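Local coordinates for antisigma-factor antagonist, STAS (Rhodobacter sphaeroides, PDB 3OIZ), which forms the STAS domain of a probable SulP-family sulfate transporter in the membrane, where it probably serves a regulatory or protein-binding role, at residues V47-S52 against M67-F72; R18-E23 against A36-R41. All coordinates share one frame; numbering follows the deposited sequence. Where two conformers were deposited one is given.

Contact 1: V47-S52 against M67-F72; sequences VVIDVS and MAVLKF
Val47 and Ile49 pack against Ala68, Val69 and Phe72 inside a beta-alpha-beta crossover, in which strand 46-51 leads into helix 59-74 and the chain returns as the parallel strand 78-82. Strand and helix run almost antiparallel, their axes 171° apart and 10.2 Å from each other at closest approach, and the join between them is wholly apolar. Val47 sets both methyls over one face of the Phe72 ring, the branched end of the valine straddling the flat ring. With Val47 CG1 anti to the backbone N (chi1 171°), that methyl lies 4.0 Å from the Phe72 ring centroid and 14° off its normal, a CH-pi contact; Val47 CG2 stands 3.7 Å from Phe72 CD1. Ile49 spans the wider gap one turn back along the helix. Its outer chain is extended, carrying Ile49 CD1 to within 4.1 Å of Val69 CG2 and 4.4 Å of Ala68 CB. Ala68 offers only a methyl, and it is the long side chain of Ile49 that bridges the distance; the larger Phe72 meets the strand near Val47. Further along the chain, Asp50 OD1 accepts from Ser52 N, which makes an Asx turn, and also from Ser52 OG, so two donors of one residue hold it where the chain turns. Around this core, Val79 of strand 78-82 and the ring of Phe40 also meet Phe72, while Val22 of strand 17-23 and Phe38 lie against Ile49.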
loop_
_atom_site.group_PDB
_atom_site.type_symbol
_atom_site.label_atom_id
_atom_site.label_comp_id
_atom_site.label_asym_id
_atom_site.label_seq_id
_atom_site.Cartn_x
_atom_site.Cartn_y
_atom_site.Cartn_z
ATOM N N VAL A 47 -8.959 0.029 -6.031
ATOM C CA VAL A 47 -8.192 0.034 -4.812
ATOM C C VAL A 47 -7.439 1.349 -4.777
ATOM O O VAL A 47 -6.830 1.755 -5.777
ATOM C CB VAL A 47 -7.199 -1.168 -4.747
ATOM C CG1 VAL A 47 -6.252 -1.030 -3.554
ATOM C CG2 VAL A 47 -7.974 -2.474 -4.676
ATOM N N VAL A 48 -7.447 2.001 -3.623
ATOM C CA VAL A 48 -6.584 3.160 -3.398
ATOM C C VAL A 48 -5.574 2.742 -2.335
ATOM O O VAL A 48 -5.962 2.194 -1.297
ATOM C CB VAL A 48 -7.404 4.355 -2.896
ATOM C CG1 VAL A 48 -6.473 5.546 -2.558
ATOM C CG2 VAL A 48 -8.468 4.720 -3.928
ATOM N N ILE A 49 -4.289 3.012 -2.578
ATOM C CA ILE A 49 -3.276 2.839 -1.511
ATOM C C ILE A 49 -2.749 4.214 -1.148
ATOM O O ILE A 49 -2.054 4.866 -1.948
ATOM C CB ILE A 49 -2.149 1.881 -1.924
ATOM C CG1 ILE A 49 -2.727 0.519 -2.386
ATOM C CG2 ILE A 49 -1.130 1.687 -0.770
ATOM C CD1 ILE A 49 -1.626 -0.414 -2.866
ATOM N N ASP A 50 -3.087 4.649 0.066
ATOM C CA ASP A 50 -2.795 5.992 0.524
ATOM C C ASP A 50 -1.534 5.904 1.363
ATOM O O ASP A 50 -1.561 5.367 2.480
ATOM C CB ASP A 50 -3.982 6.551 1.334
ATOM C CG ASP A 50 -3.766 7.995 1.790
ATOM O OD1 ASP A 50 -2.625 8.419 2.041
ATOM O OD2 ASP A 50 -4.775 8.708 1.932
ATOM N N VAL A 51 -0.433 6.432 0.835
ATOM C CA VAL A 51 0.836 6.445 1.585
ATOM C C VAL A 51 1.226 7.879 2.066
ATOM O O VAL A 51 2.374 8.125 2.458
ATOM C CB VAL A 51 1.989 5.800 0.747
ATOM C CG1 VAL A 51 1.689 4.315 0.519
ATOM C CG2 VAL A 51 2.211 6.560 -0.598
ATOM N N SER A 52 0.263 8.789 2.095
ATOM C CA SER A 52 0.531 10.205 2.451
ATOM C C SER A 52 1.104 10.349 3.841
ATOM O O SER A 52 1.824 11.316 4.114
ATOM C CB SER A 52 -0.747 11.050 2.343
ATOM O OG SER A 52 -1.741 10.595 3.263
HETATM N N MSE A 67 4.831 -3.705 -6.297
HETATM C CA MSE A 67 4.346 -5.080 -6.383
HETATM C C MSE A 67 2.914 -5.212 -5.853
HETATM O O MSE A 67 2.106 -5.959 -6.438
HETATM C CB MSE A 67 5.309 -6.051 -5.667
HETATM C CG MSE A 67 4.918 -7.526 -5.794
HETATM SE SE MSE A 67 4.936 -8.138 -7.639
HETATM C CE MSE A 67 6.842 -8.418 -7.756
ATOM N N ALA A 68 2.597 -4.504 -4.753
ATOM C CA ALA A 68 1.249 -4.568 -4.199
ATOM C C ALA A 68 0.290 -3.993 -5.260
ATOM O O ALA A 68 -0.787 -4.568 -5.537
ATOM C CB ALA A 68 1.154 -3.767 -2.925
ATOM N N VAL A 69 0.672 -2.850 -5.845
ATOM C CA VAL A 69 -0.119 -2.265 -6.929
ATOM C C VAL A 69 -0.323 -3.254 -8.092
ATOM O O VAL A 69 -1.479 -3.468 -8.559
ATOM C CB VAL A 69 0.519 -0.961 -7.442
ATOM C CG1 VAL A 69 -0.193 -0.504 -8.752
ATOM C CG2 VAL A 69 0.425 0.152 -6.329
ATOM N N LEU A 70 0.777 -3.849 -8.556
ATOM C CA LEU A 70 0.695 -4.794 -9.660
ATOM C C LEU A 70 -0.234 -5.969 -9.323
ATOM O O LEU A 70 -1.058 -6.361 -10.163
ATOM C CB LEU A 70 2.097 -5.326 -10.008
ATOM C CG LEU A 70 2.171 -6.309 -11.179
ATOM C CD1 LEU A 70 1.528 -5.686 -12.435
ATOM C CD2 LEU A 70 3.607 -6.648 -11.451
ATOM N N LYS A 71 -0.121 -6.505 -8.092
ATOM C CA LYS A 71 -0.951 -7.648 -7.693
ATOM C C LYS A 71 -2.440 -7.344 -7.654
ATOM O O LYS A 71 -3.261 -8.193 -8.101
ATOM C CB LYS A 71 -0.485 -8.249 -6.361
ATOM C CG LYS A 71 0.853 -9.011 -6.533
ATOM C CD LYS A 71 1.451 -9.487 -5.215
ATOM C CE LYS A 71 0.562 -10.459 -4.534
ATOM N NZ LYS A 71 1.133 -11.825 -4.610
ATOM N N PHE A 72 -2.802 -6.157 -7.146
ATOM C CA PHE A 72 -4.203 -5.694 -7.254
ATOM C C PHE A 72 -4.650 -5.527 -8.684
ATOM O O PHE A 72 -5.765 -5.960 -9.030
ATOM C CB PHE A 72 -4.432 -4.393 -6.487
ATOM C CG PHE A 72 -4.600 -4.592 -5.009
ATOM C CD1 PHE A 72 -5.670 -5.352 -4.504
ATOM C CD2 PHE A 72 -3.744 -3.988 -4.133
ATOM C CE1 PHE A 72 -5.852 -5.489 -3.122
ATOM C CE2 PHE A 72 -3.910 -4.139 -2.738
ATOM C CZ PHE A 72 -4.952 -4.878 -2.243
#

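Contact 2: R18-E23 against A36-R41; sequences RIYRVE and AAFDFR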
loop_
_atom_site.group_PDB
_atom_site.type_symbol
_atom_site.label_atom_id
_atom_site.label_comp_id
_atom_site.label_asym_id
_atom_site.label_seq_id
_atom_site.Cartn_x
_atom_site.Cartn_y
_atom_site.Cartn_z
ATOM N N ARG A 18 -11.828 -0.418 -2.065
ATOM C CA ARG A 18 -11.215 -0.436 -0.739
ATOM C C ARG A 18 -10.091 0.583 -0.728
ATOM O O ARG A 18 -9.286 0.611 -1.662
ATOM C CB ARG A 18 -10.649 -1.814 -0.396
ATOM C CG ARG A 18 -10.170 -1.858 1.075
ATOM C CD ARG A 18 -9.816 -3.247 1.601
ATOM N NE ARG A 18 -10.991 -4.114 1.719
ATOM C CZ ARG A 18 -11.749 -4.236 2.814
ATOM N NH1 ARG A 18 -11.504 -3.528 3.945
ATOM N NH2 ARG A 18 -12.762 -5.083 2.784
ATOM N N ILE A 19 -10.052 1.429 0.296
ATOM C CA ILE A 19 -8.886 2.311 0.485
ATOM C C ILE A 19 -8.035 1.774 1.594
ATOM O O ILE A 19 -8.532 1.547 2.698
ATOM C CB ILE A 19 -9.312 3.761 0.821
ATOM C CG1 ILE A 19 -10.285 4.265 -0.270
ATOM C CG2 ILE A 19 -8.037 4.640 1.047
ATOM C CD1 ILE A 19 -11.019 5.590 0.075
ATOM N N TYR A 20 -6.749 1.570 1.304
ATOM C CA TYR A 20 -5.778 1.179 2.320
ATOM C C TYR A 20 -5.008 2.422 2.737
ATOM O O TYR A 20 -4.565 3.179 1.889
ATOM C CB TYR A 20 -4.824 0.178 1.717
ATOM C CG TYR A 20 -5.350 -1.234 1.605
ATOM C CD1 TYR A 20 -5.189 -2.144 2.659
ATOM C CD2 TYR A 20 -6.042 -1.666 0.453
ATOM C CE1 TYR A 20 -5.682 -3.469 2.555
ATOM C CE2 TYR A 20 -6.521 -2.974 0.350
ATOM C CZ TYR A 20 -6.328 -3.872 1.395
ATOM O OH TYR A 20 -6.808 -5.165 1.314
ATOM N N ARG A 21 -4.819 2.622 4.038
ATOM C CA ARG A 21 -4.105 3.776 4.548
ATOM C C ARG A 21 -2.858 3.248 5.254
ATOM O O ARG A 21 -2.952 2.515 6.231
ATOM C CB ARG A 21 -4.998 4.617 5.482
ATOM C CG ARG A 21 -6.099 5.350 4.653
ATOM C CD ARG A 21 -6.947 6.326 5.520
ATOM N NE ARG A 21 -8.074 6.827 4.727
ATOM C CZ ARG A 21 -9.287 6.268 4.700
ATOM N NH1 ARG A 21 -9.550 5.184 5.437
ATOM N NH2 ARG A 21 -10.250 6.780 3.943
ATOM N N VAL A 22 -1.695 3.622 4.736
ATOM C CA VAL A 22 -0.439 3.189 5.298
ATOM C C VAL A 22 0.179 4.365 6.070
ATOM O O VAL A 22 0.237 5.509 5.569
ATOM C CB VAL A 22 0.524 2.793 4.139
ATOM C CG1 VAL A 22 1.771 2.201 4.717
ATOM C CG2 VAL A 22 -0.124 1.783 3.133
ATOM N N GLU A 23 0.648 4.101 7.288
ATOM C CA GLU A 23 1.312 5.149 8.100
ATOM C C GLU A 23 2.565 4.631 8.768
ATOM O O GLU A 23 2.645 3.453 9.110
ATOM C CB GLU A 23 0.384 5.728 9.171
ATOM C CG GLU A 23 -0.179 4.700 10.100
ATOM C CD GLU A 23 0.737 4.336 11.280
ATOM O OE1 GLU A 23 1.819 4.958 11.490
ATOM O OE2 GLU A 23 0.364 3.393 12.012
ATOM N N ALA A 36 1.796 -8.592 3.507
ATOM C CA ALA A 36 0.791 -9.357 4.210
ATOM C C ALA A 36 -0.376 -8.502 4.664
ATOM O O ALA A 36 -1.427 -9.055 5.076
ATOM C CB ALA A 36 1.412 -10.016 5.389
ATOM N N ALA A 37 -0.197 -7.177 4.613
ATOM C CA ALA A 37 -1.279 -6.254 4.989
ATOM C C ALA A 37 -2.453 -6.216 3.996
ATOM O O ALA A 37 -3.559 -5.773 4.347
ATOM C CB ALA A 37 -0.748 -4.865 5.223
ATOM N N PHE A 38 -2.236 -6.669 2.769
ATOM C CA PHE A 38 -3.245 -6.485 1.705
ATOM C C PHE A 38 -3.972 -7.803 1.377
ATOM O O PHE A 38 -3.372 -8.883 1.365
ATOM C CB PHE A 38 -2.567 -5.925 0.436
ATOM C CG PHE A 38 -1.877 -4.623 0.667
ATOM C CD1 PHE A 38 -2.590 -3.429 0.585
ATOM C CD2 PHE A 38 -0.513 -4.578 0.955
ATOM C CE1 PHE A 38 -1.958 -2.189 0.819
ATOM C CE2 PHE A 38 0.139 -3.349 1.203
ATOM C CZ PHE A 38 -0.571 -2.151 1.128
ATOM N N ASP A 39 -5.258 -7.712 1.089
ATOM C CA ASP A 39 -6.009 -8.874 0.630
ATOM C C ASP A 39 -6.156 -8.762 -0.887
ATOM O O ASP A 39 -7.107 -8.137 -1.399
ATOM C CB ASP A 39 -7.393 -8.880 1.278
ATOM C CG ASP A 39 -8.270 -10.040 0.792
ATOM O OD1 ASP A 39 -7.779 -10.888 -0.008
ATOM O OD2 ASP A 39 -9.472 -10.095 1.195
ATOM N N PHE A 40 -5.221 -9.369 -1.609
ATOM C CA PHE A 40 -5.173 -9.236 -3.057
ATOM C C PHE A 40 -6.317 -9.982 -3.746
ATOM O O PHE A 40 -6.661 -9.669 -4.892
ATOM C CB PHE A 40 -3.804 -9.701 -3.584
ATOM C CG PHE A 40 -2.655 -8.878 -3.067
ATOM C CD1 PHE A 40 -2.512 -7.525 -3.411
ATOM C CD2 PHE A 40 -1.735 -9.438 -2.195
ATOM C CE1 PHE A 40 -1.458 -6.758 -2.898
ATOM C CE2 PHE A 40 -0.671 -8.690 -1.699
ATOM C CZ PHE A 40 -0.531 -7.350 -2.047
ATOM N N ARG A 41 -6.938 -10.925 -3.053
ATOM C CA ARG A 41 -7.945 -11.774 -3.711
ATOM C C ARG A 41 -9.364 -11.238 -3.634
ATOM O O ARG A 41 -10.257 -11.785 -4.277
ATOM C CB ARG A 41 -7.873 -13.224 -3.204
ATOM C CG ARG A 41 -6.500 -13.878 -3.474
ATOM C CD ARG A 41 -6.508 -15.417 -3.381
ATOM N NE ARG A 41 -7.164 -15.994 -2.192
ATOM C CZ ARG A 41 -7.078 -15.539 -0.934
ATOM N NH1 ARG A 41 -6.338 -14.470 -0.618
ATOM N NH2 ARG A 41 -7.748 -16.165 0.030
HETATM O O HOH W 1 -8.426 -5.993 -0.635
#
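Tyr20 and Phe38 form the tight centre of this contact, an edge-to-face aromatic pair with centroids 4.7 Å apart and ring planes at 56°. Phe38 directs its edge at the tyrosine so that Phe38 CD1 sits 3.5 Å above the Tyr20 ring plane, over its centre. Phe38 CE1 comes 3.6 Å from Tyr20 CG. Phe38 CG lies beside its own backbone N (chi1 -59°), which swings the ring from the irregular chain in toward the strand; there Phe38 CZ reaches Val22 CG2 more loosely. Tyrosine suits its position because its body is buried while its hydroxyl can both accept and donate. Asp39 N donates to Tyr20 OH over 3.0 Å in a nearly straight bond (174°), and OH in turn donates to a water lying at the ring edge, in plane. The water in turn donates a hydrogen bond to Asp39 O, 2.6 Å away, so the phenol holds the N-H of Asp39 directly and its carbonyl oxygen through the water. Beyond this clasp the packing thins toward the surface: partly exposed Asp39 makes an Asx turn, OD1 accepting from Arg41 N from above the carboxylate plane, while the guanidinium of Arg41 adds a long charge contact to Asp39 OD1, with no N-H pointing at it. The arrangement belongs to the alpha/beta fold of the STAS domain; here the loop after helix 31-36 packs Phe38 on the sheet and Phe40 on helix 59-74.

The two contacts lie on neighbouring parallel strands of one sheet, their centres about 7 Å apart, and follow one another along the chain. Backbone bonds probably lock the strands together: Asp50 N lies 2.8 Å from Tyr20 O, and Val48 O is equally far from Tyr20 N. On one face of the sheet the helix of contact 1 and the loop of contact 2 also meet. Phe72 CE1 packs 3.4 Å from Asp39 O, and Lys71 CE rests at the same distance from Phe40 CD2. Residues 36-41 therefore bridge strand 17-23 and helix 59-74, so that both contacts contribute to one hydrophobic core.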